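Local coordinates for protein dihydrodipicolinate synthase (Thermotoga maritima, PDB 3PB0) that catalyses the condensation of pyruvate with aspartate beta-semialdehyde to 4-hydroxy-tetrahydrodipicolinate in the diaminopimelate route to lysine, at residues 9-14 with 211-216; 152-157 with 181-186; 162-167 with 191-196. The protein carries 3 engineered substitutions. One frame throughout, in Å; residues are numbered along the deposited sequence.

Contact 1: residues 9-14 with 211-216; sequences RGVGTA and VISVVS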
loop_
_atom_site.group_PDB
_atom_site.type_symbol
_atom_site.label_atom_id
_atom_site.label_comp_id
_atom_site.label_asym_id
_atom_site.label_seq_id
_atom_site.Cartn_x
_atom_site.Cartn_y
_atom_site.Cartn_z
ATOM N N ARG A 9 -2.468 2.594 12.083
ATOM C CA ARG A 9 -1.077 2.421 12.505
ATOM C C ARG A 9 -0.626 0.997 12.277
ATOM O O ARG A 9 -1.389 0.057 12.479
ATOM C CB ARG A 9 -0.878 2.789 13.969
ATOM C CG ARG A 9 -1.051 4.272 14.248
ATOM C CD ARG A 9 0.277 4.983 14.339
ATOM N NE ARG A 9 0.948 4.728 15.614
ATOM C CZ ARG A 9 2.039 5.371 16.032
ATOM N NH1 ARG A 9 2.600 6.310 15.278
ATOM N NH2 ARG A 9 2.570 5.076 17.208
ATOM N N GLY A 10 0.624 0.850 11.865
ATOM C CA GLY A 10 1.181 -0.464 11.612
ATOM C C GLY A 10 1.023 -0.798 10.148
ATOM O O GLY A 10 1.411 -0.024 9.281
ATOM N N VAL A 11 0.413 -1.941 9.872
ATOM C CA VAL A 11 0.449 -2.497 8.532
ATOM C C VAL A 11 -0.843 -2.308 7.762
ATOM O O VAL A 11 -1.918 -2.723 8.221
ATOM C CB VAL A 11 0.804 -3.976 8.553
ATOM C CG1 VAL A 11 0.888 -4.519 7.124
ATOM C CG2 VAL A 11 2.113 -4.172 9.237
ATOM N N GLY A 12 -0.715 -1.675 6.596
ATOM C CA GLY A 12 -1.762 -1.632 5.588
ATOM C C GLY A 12 -1.336 -2.462 4.384
ATOM O O GLY A 12 -0.323 -2.152 3.747
ATOM N N THR A 13 -2.091 -3.519 4.076
ATOM C CA THR A 13 -1.682 -4.441 3.006
ATOM C C THR A 13 -2.135 -3.951 1.641
ATOM O O THR A 13 -3.332 -3.703 1.431
ATOM C CB THR A 13 -2.212 -5.874 3.223
ATOM O OG1 THR A 13 -1.744 -6.372 4.480
ATOM C CG2 THR A 13 -1.739 -6.801 2.125
ATOM N N ALA A 14 -1.173 -3.812 0.725
ATOM C CA ALA A 14 -1.463 -3.550 -0.681
ATOM C C ALA A 14 -1.801 -4.907 -1.292
ATOM O O ALA A 14 -0.928 -5.658 -1.727
ATOM C CB ALA A 14 -0.274 -2.896 -1.365
ATOM N N VAL A 211 3.496 1.034 7.528
ATOM C CA VAL A 211 3.894 0.652 6.180
ATOM C C VAL A 211 2.688 0.274 5.325
ATOM O O VAL A 211 1.777 -0.372 5.805
ATOM C CB VAL A 211 4.922 -0.534 6.248
ATOM C CG1 VAL A 211 4.446 -1.643 7.196
ATOM C CG2 VAL A 211 5.271 -1.079 4.863
ATOM N N ILE A 212 2.681 0.702 4.071
ATOM C CA ILE A 212 1.773 0.133 3.071
ATOM C C ILE A 212 2.570 -0.953 2.341
ATOM O O ILE A 212 3.465 -0.655 1.559
ATOM C CB ILE A 212 1.156 1.215 2.135
ATOM C CG1 ILE A 212 0.217 2.121 2.955
ATOM C CG2 ILE A 212 0.350 0.537 0.982
ATOM C CD1 ILE A 212 -0.300 3.379 2.240
ATOM N N SER A 213 2.222 -2.211 2.625
ATOM C CA SER A 213 3.117 -3.367 2.507
ATOM C C SER A 213 2.738 -4.341 1.382
ATOM O O SER A 213 1.566 -4.649 1.196
ATOM C CB SER A 213 3.122 -4.104 3.872
ATOM O OG SER A 213 3.869 -5.325 3.870
ATOM N N VAL A 214 3.728 -4.817 0.636
ATOM C CA VAL A 214 3.530 -5.942 -0.307
ATOM C C VAL A 214 3.726 -7.265 0.443
ATOM O O VAL A 214 2.971 -8.229 0.254
ATOM C CB VAL A 214 4.525 -5.885 -1.499
ATOM C CG1 VAL A 214 4.528 -7.216 -2.322
ATOM C CG2 VAL A 214 4.232 -4.702 -2.389
ATOM N N VAL A 215 4.710 -7.280 1.339
ATOM C CA VAL A 215 5.137 -8.503 2.032
ATOM C C VAL A 215 4.032 -9.100 2.933
ATOM O O VAL A 215 3.973 -10.308 3.150
ATOM C CB VAL A 215 6.419 -8.212 2.836
ATOM C CG1 VAL A 215 6.768 -9.351 3.815
ATOM C CG2 VAL A 215 7.597 -7.925 1.871
ATOM N N SER A 216 3.153 -8.245 3.446
ATOM C CA SER A 216 2.138 -8.680 4.397
ATOM C C SER A 216 1.019 -9.465 3.714
ATOM O O SER A 216 0.255 -10.124 4.390
ATOM C CB SER A 216 1.558 -7.488 5.155
ATOM O OG SER A 216 1.021 -6.569 4.236
#

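Contact 2: residues 152-157 with 181-186; sequences TAARIA and SLTKQA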
loop_
_atom_site.group_PDB
_atom_site.type_symbol
_atom_site.label_atom_id
_atom_site.label_comp_id
_atom_site.label_asym_id
_atom_site.label_seq_id
_atom_site.Cartn_x
_atom_site.Cartn_y
_atom_site.Cartn_z
ATOM N N THR A 152 7.035 20.235 0.419
ATOM C CA THR A 152 5.775 20.180 -0.344
ATOM C C THR A 152 4.714 19.326 0.378
ATOM O O THR A 152 3.543 19.714 0.472
ATOM C CB THR A 152 6.026 19.684 -1.788
ATOM O OG1 THR A 152 7.079 20.465 -2.374
ATOM C CG2 THR A 152 4.758 19.815 -2.653
ATOM N N ALA A 153 5.132 18.174 0.900
ATOM C CA ALA A 153 4.249 17.315 1.701
ATOM C C ALA A 153 3.759 18.036 2.957
ATOM O O ALA A 153 2.608 17.859 3.376
ATOM C CB ALA A 153 4.964 16.015 2.067
ATOM N N ALA A 154 4.630 18.845 3.556
ATOM C CA ALA A 154 4.270 19.627 4.742
ATOM C C ALA A 154 3.257 20.749 4.434
ATOM O O ALA A 154 2.383 21.014 5.245
ATOM C CB ALA A 154 5.520 20.176 5.437
ATOM N N ARG A 155 3.360 21.369 3.254
ATOM C CA ARG A 155 2.337 22.314 2.753
ATOM C C ARG A 155 0.987 21.652 2.634
ATOM O O ARG A 155 -0.035 22.165 3.115
ATOM C CB ARG A 155 2.695 22.806 1.355
ATOM C CG ARG A 155 3.641 23.955 1.268
ATOM C CD ARG A 155 3.526 24.590 -0.125
ATOM N NE ARG A 155 2.330 25.424 -0.267
ATOM C CZ ARG A 155 1.937 25.996 -1.407
ATOM N NH1 ARG A 155 2.627 25.820 -2.533
ATOM N NH2 ARG A 155 0.845 26.745 -1.424
ATOM N N ILE A 156 0.991 20.521 1.933
ATOM C CA ILE A 156 -0.164 19.650 1.817
ATOM C C ILE A 156 -0.733 19.352 3.207
ATOM O O ILE A 156 -1.912 19.568 3.454
ATOM C CB ILE A 156 0.193 18.356 1.016
ATOM C CG1 ILE A 156 0.355 18.675 -0.474
ATOM C CG2 ILE A 156 -0.868 17.284 1.208
ATOM C CD1 ILE A 156 1.172 17.650 -1.266
ATOM N N ALA A 157 0.111 18.911 4.134
ATOM C CA ALA A 157 -0.351 18.618 5.499
ATOM C C ALA A 157 -1.050 19.828 6.146
ATOM O O ALA A 157 -2.139 19.698 6.710
ATOM C CB ALA A 157 0.817 18.132 6.373
ATOM N N SER A 181 9.705 14.585 9.917
ATOM C CA SER A 181 9.933 15.783 10.732
ATOM C C SER A 181 8.988 16.904 10.343
ATOM O O SER A 181 8.226 17.392 11.179
ATOM C CB SER A 181 11.373 16.302 10.574
ATOM O OG SER A 181 12.280 15.528 11.341
ATOM N N LEU A 182 9.063 17.295 9.073
ATOM C CA LEU A 182 8.377 18.475 8.552
ATOM C C LEU A 182 6.865 18.355 8.440
ATOM O O LEU A 182 6.161 19.339 8.674
ATOM C CB LEU A 182 8.970 18.878 7.203
ATOM C CG LEU A 182 10.450 19.277 7.230
ATOM C CD1 LEU A 182 10.934 19.512 5.803
ATOM C CD2 LEU A 182 10.707 20.520 8.106
ATOM N N THR A 183 6.352 17.176 8.080
ATOM C CA THR A 183 4.894 17.043 7.941
ATOM C C THR A 183 4.185 17.062 9.301
ATOM O O THR A 183 3.075 17.596 9.422
ATOM C CB THR A 183 4.423 15.813 7.068
ATOM O OG1 THR A 183 4.879 14.576 7.637
ATOM C CG2 THR A 183 4.879 15.923 5.601
ATOM N N LYS A 184 4.838 16.504 10.316
ATOM C CA LYS A 184 4.262 16.444 11.654
ATOM C C LYS A 184 4.412 17.766 12.419
ATOM O O LYS A 184 3.659 18.019 13.369
ATOM C CB LYS A 184 4.816 15.252 12.445
ATOM C CG LYS A 184 4.313 13.893 11.900
ATOM C CD LYS A 184 5.064 12.712 12.492
ATOM C CE LYS A 184 4.579 11.366 11.904
ATOM N NZ LYS A 184 3.136 11.040 12.182
ATOM N N GLN A 185 5.376 18.594 12.004
ATOM C CA GLN A 185 5.492 19.977 12.511
ATOM C C GLN A 185 4.354 20.849 11.950
ATOM O O GLN A 185 3.830 21.733 12.642
ATOM C CB GLN A 185 6.873 20.575 12.186
ATOM C CG GLN A 185 7.981 20.115 13.171
ATOM C CD GLN A 185 9.425 20.368 12.671
ATOM O OE1 GLN A 185 9.666 21.134 11.739
ATOM N NE2 GLN A 185 10.376 19.731 13.316
ATOM N N ALA A 186 3.969 20.578 10.704
ATOM C CA ALA A 186 2.830 21.247 10.060
ATOM C C ALA A 186 1.474 20.717 10.557
ATOM O O ALA A 186 0.517 21.476 10.675
ATOM C CB ALA A 186 2.927 21.120 8.550
#

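Contact 3: residues 162-167 with 191-196; sequences NVVGIK and MVWSGN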
loop_
_atom_site.group_PDB
_atom_site.type_symbol
_atom_site.label_atom_id
_atom_site.label_comp_id
_atom_site.label_asym_id
_atom_site.label_seq_id
_atom_site.Cartn_x
_atom_site.Cartn_y
_atom_site.Cartn_z
ATOM N N ASN A 162 -8.246 17.103 4.414
ATOM C CA ASN A 162 -8.639 15.727 4.107
ATOM C C ASN A 162 -7.540 14.851 3.470
ATOM O O ASN A 162 -7.786 13.695 3.150
ATOM C CB ASN A 162 -9.918 15.701 3.275
ATOM C CG ASN A 162 -9.754 16.357 1.920
ATOM O OD1 ASN A 162 -8.822 17.129 1.683
ATOM N ND2 ASN A 162 -10.671 16.055 1.018
ATOM N N VAL A 163 -6.342 15.400 3.278
ATOM C CA VAL A 163 -5.163 14.572 2.976
ATOM C C VAL A 163 -4.666 14.017 4.309
ATOM O O VAL A 163 -4.225 14.780 5.178
ATOM C CB VAL A 163 -4.057 15.364 2.251
ATOM C CG1 VAL A 163 -2.778 14.517 2.142
ATOM C CG2 VAL A 163 -4.527 15.788 0.862
ATOM N N VAL A 164 -4.791 12.704 4.503
ATOM C CA VAL A 164 -4.519 12.101 5.824
ATOM C C VAL A 164 -3.034 11.838 6.071
ATOM O O VAL A 164 -2.547 11.899 7.214
ATOM C CB VAL A 164 -5.350 10.796 6.059
ATOM C CG1 VAL A 164 -5.102 9.766 4.967
ATOM C CG2 VAL A 164 -5.059 10.191 7.432
ATOM N N GLY A 165 -2.315 11.547 4.996
ATOM C CA GLY A 165 -0.948 11.132 5.129
ATOM C C GLY A 165 -0.249 10.980 3.803
ATOM O O GLY A 165 -0.737 11.421 2.747
ATOM N N ILE A 166 0.917 10.358 3.877
ATOM C CA ILE A 166 1.695 10.110 2.696
ATOM C C ILE A 166 2.225 8.668 2.774
ATOM O O ILE A 166 2.708 8.222 3.835
ATOM C CB ILE A 166 2.836 11.169 2.560
ATOM C CG1 ILE A 166 3.574 11.039 1.218
ATOM C CG2 ILE A 166 3.799 11.114 3.766
ATOM C CD1 ILE A 166 4.503 12.249 0.931
ATOM N N LYS A 167 2.049 7.938 1.673
ATOM C CA LYS A 167 2.789 6.714 1.429
ATOM C C LYS A 167 4.125 7.143 0.834
ATOM O O LYS A 167 4.197 7.547 -0.338
ATOM C CB LYS A 167 2.039 5.794 0.453
ATOM C CG LYS A 167 2.839 4.504 0.126
ATOM C CD LYS A 167 2.081 3.558 -0.781
ATOM C CE LYS A 167 2.881 2.266 -0.998
ATOM N NZ LYS A 167 2.475 1.511 -2.200
ATOM N N MET A 191 -0.061 11.431 8.781
ATOM C CA MET A 191 0.520 10.084 8.840
ATOM C C MET A 191 1.641 9.919 7.832
ATOM O O MET A 191 1.545 10.421 6.719
ATOM C CB MET A 191 -0.559 9.028 8.626
ATOM C CG MET A 191 -1.727 9.102 9.615
ATOM S SD MET A 191 -1.218 8.874 11.334
ATOM C CE MET A 191 -1.159 7.110 11.477
ATOM N N VAL A 192 2.720 9.243 8.228
ATOM C CA VAL A 192 3.751 8.901 7.266
ATOM C C VAL A 192 3.963 7.397 7.283
ATOM O O VAL A 192 4.352 6.804 8.298
ATOM C CB VAL A 192 5.096 9.642 7.487
ATOM C CG1 VAL A 192 6.046 9.319 6.345
ATOM C CG2 VAL A 192 4.873 11.144 7.575
ATOM N N TRP A 193 3.655 6.782 6.157
ATOM C CA TRP A 193 3.794 5.353 6.035
ATOM C C TRP A 193 4.858 5.035 5.040
ATOM O O TRP A 193 4.908 5.644 3.963
ATOM C CB TRP A 193 2.486 4.721 5.566
ATOM C CG TRP A 193 1.308 4.894 6.490
ATOM C CD1 TRP A 193 1.089 4.266 7.692
ATOM C CD2 TRP A 193 0.141 5.693 6.237
ATOM N NE1 TRP A 193 -0.129 4.648 8.211
ATOM C CE2 TRP A 193 -0.735 5.517 7.336
ATOM C CE3 TRP A 193 -0.242 6.547 5.193
ATOM C CZ2 TRP A 193 -1.976 6.172 7.424
ATOM C CZ3 TRP A 193 -1.481 7.213 5.287
ATOM C CH2 TRP A 193 -2.332 7.008 6.396
ATOM N N SER A 194 5.696 4.056 5.376
ATOM C CA SER A 194 6.681 3.585 4.414
ATOM C C SER A 194 5.996 2.917 3.231
ATOM O O SER A 194 5.052 2.138 3.399
ATOM C CB SER A 194 7.679 2.603 5.043
ATOM O OG SER A 194 8.523 2.096 4.012
ATOM N N GLY A 195 6.456 3.259 2.034
ATOM C CA GLY A 195 6.016 2.601 0.806
ATOM C C GLY A 195 6.944 1.471 0.376
ATOM O O GLY A 195 6.804 0.909 -0.728
ATOM N N ASN A 196 7.874 1.117 1.259
ATOM C CA ASN A 196 8.844 0.063 0.999
ATOM C C ASN A 196 8.969 -0.802 2.226
ATOM O O ASN A 196 9.312 -0.309 3.287
ATOM C CB ASN A 196 10.209 0.687 0.677
ATOM C CG ASN A 196 10.254 1.323 -0.697
ATOM O OD1 ASN A 196 10.155 0.627 -1.719
ATOM N ND2 ASN A 196 10.407 2.649 -0.737
HETATM O O HOH W 1 5.514 1.399 -3.398
#

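Contact 1: residues 9-14 with 211-216
T13 turns its hydroxyl beside its own backbone N (chi1 -58°), while S216 tucks its OG between backbone N and carbonyl carbon (chi1 58°), and these two torsions bring the hydroxyls together. S216 OG donates to T13 OG1 at 2.8 Å, and T13 OG1 is also hydrogen-bonded to Q36 OE1. The bond lies beside the seam that closes a TIM barrel, where the first strand, 10-14, meets the last, 210-213. The two run parallel, their axes inclined by 30°. V211 N reaches G10 O, and G12 N answers to V211 O at 2.9 Å. S213 N then takes G12 O at 2.8 Å, and A14 N ends the ladder on S213 O. G12 O also receives the CA-H of I212, with CA at 3.2 Å, so this one oxygen meets two successive residues of the last strand.

On the outer face V11 and V211 lie side by side, CG2 to CG1 4.0 Å, both under M223 of helix 220-230; branched valines fill this sheet-to-helix layer well. V11 CG1 reaches farther along the strand and packs on S216 OG at 3.5 Å. The inner face holds G12 and I212. I212 belongs to the predicted pyruvate site, and its CG2 comes within 4.2 Å of A14 CB, a methyl that also lies near T50 of the same predicted site. Glycine suits position G10 because at its backbone angles a CB would be jammed against the preceding carbonyl O. Beyond the strand the chain turns at once: S216 N donates to S213 OG at 3.0 Å, an ST motif, and that same OG is hydrogen-bonded to D197 OD1.

Contact 2: residues 152-157 with 181-186
A157 N bonds to A153 O at 2.8 Å, one helical turn in 152-157, and both of these alanines present their methyl groups to the helix segment 181-186. No hydrogen bond links 152-157 with 181-186, though A157 O accepts one from R187 NH2 just beyond; the segments hold by close van der Waals packing of methyls on methyls and on backbone carbonyls. Their axes approach to 8.0 Å and run nearly parallel, 20° apart, a spacing that small residues make possible. Methyl groups meet the other backbone directly: A154 CB lies 3.4 Å from L182 O, and in return A186 CB lies 3.4 Å from A154 O. The methyls of A154 and A186 also meet each other, CB to CB 4.2 Å, and A186 CB touches A157 CB a turn further on.

T183 puts its methyl beside its backbone N, from where CG2 presses on A153 CB at 3.5 Å. Its hydroxyl, set between backbone N and carbonyl carbon (chi1 60°), is hydrogen-bonded to T179 O one turn earlier. Threonine thus offers a compact apolar branch to the neighbour while its own helix satisfies the polar one.

The pair belongs to the helical layer outside the barrel. A153 rests on I166 of strand 163-168, F190 packs against both A157 and T183, and I156, which takes no part in this contact, packs on Y121 and Y124 of helix 117-129.

Contact 3: residues 162-167 with 191-196
W193 and G165 form the tight end of this contact, where the strands come so close that the CA atoms of G165 and M191 are 4.1 Å apart. Only glycine fits: a CB on G165 would collide with M191 O and with the indole. CZ3 of the W193 ring comes obliquely to 4.0 Å from G165 CA, while V164 CG1 meets the ring at the edge and M191 CB sits 3.4 Å above one face. M191 N donates to V164 O, and W193 N to I166 O at 2.9 Å. W193 also stacks on F8, and its NE1 N-H donates a hydrogen bond to F8 O, which fixes the ring's rotation. With alanine in place of this tryptophan, F8 would probably lose both its stacking partner and the donor to its carbonyl, and a gap would open beside G165 and V164. On the other face I166 CG2 and V192 CG1 lie side by side beneath T179 of helix 173-186.

The opposite, water-reaching end is held by van der Waals contact and one water rather than strand bonds. With CG anti to the backbone N (chi1 177°) and the chain extended beyond it, K167 runs alongside G195, CE 3.6 Å from G195 CA; glycine suits this place because a CB would crowd K167 CG. The water donates to G195 O at 3.0 Å and weakly accepts from K167 NZ at 3.3 Å. The lysine passes Y138, the predicted proton donor/acceptor. K167, predicted to form the Schiff base, stands on the sixth barrel strand, as is characteristic of the DapA family.

In the fold
Contacts 1 and 3 lie in one closed eight-stranded parallel sheet, and contact 2 in the helical layer round it. Contact 1 joins the first and last strands and so encloses the other two along the chain. Contacts 2 and 3 interleave, their segments following in the order 152-157, 162-167, 181-186, 191-196. Contact 3 ties the two strands of a beta-alpha-beta unit whose helix, 173-186, takes part in contact 2; these centres lie 11 Å apart. The centres of contacts 1 and 3 are also 11 Å apart, and the two meet where strands 191-194 and 210-213 adjoin and I212 CG2 packs 3.6 Å from K167 CE. Contacts 1 and 2, centres 22 Å apart, do not touch. The predicted pyruvate and Schiff-base residues thus meet inside the barrel.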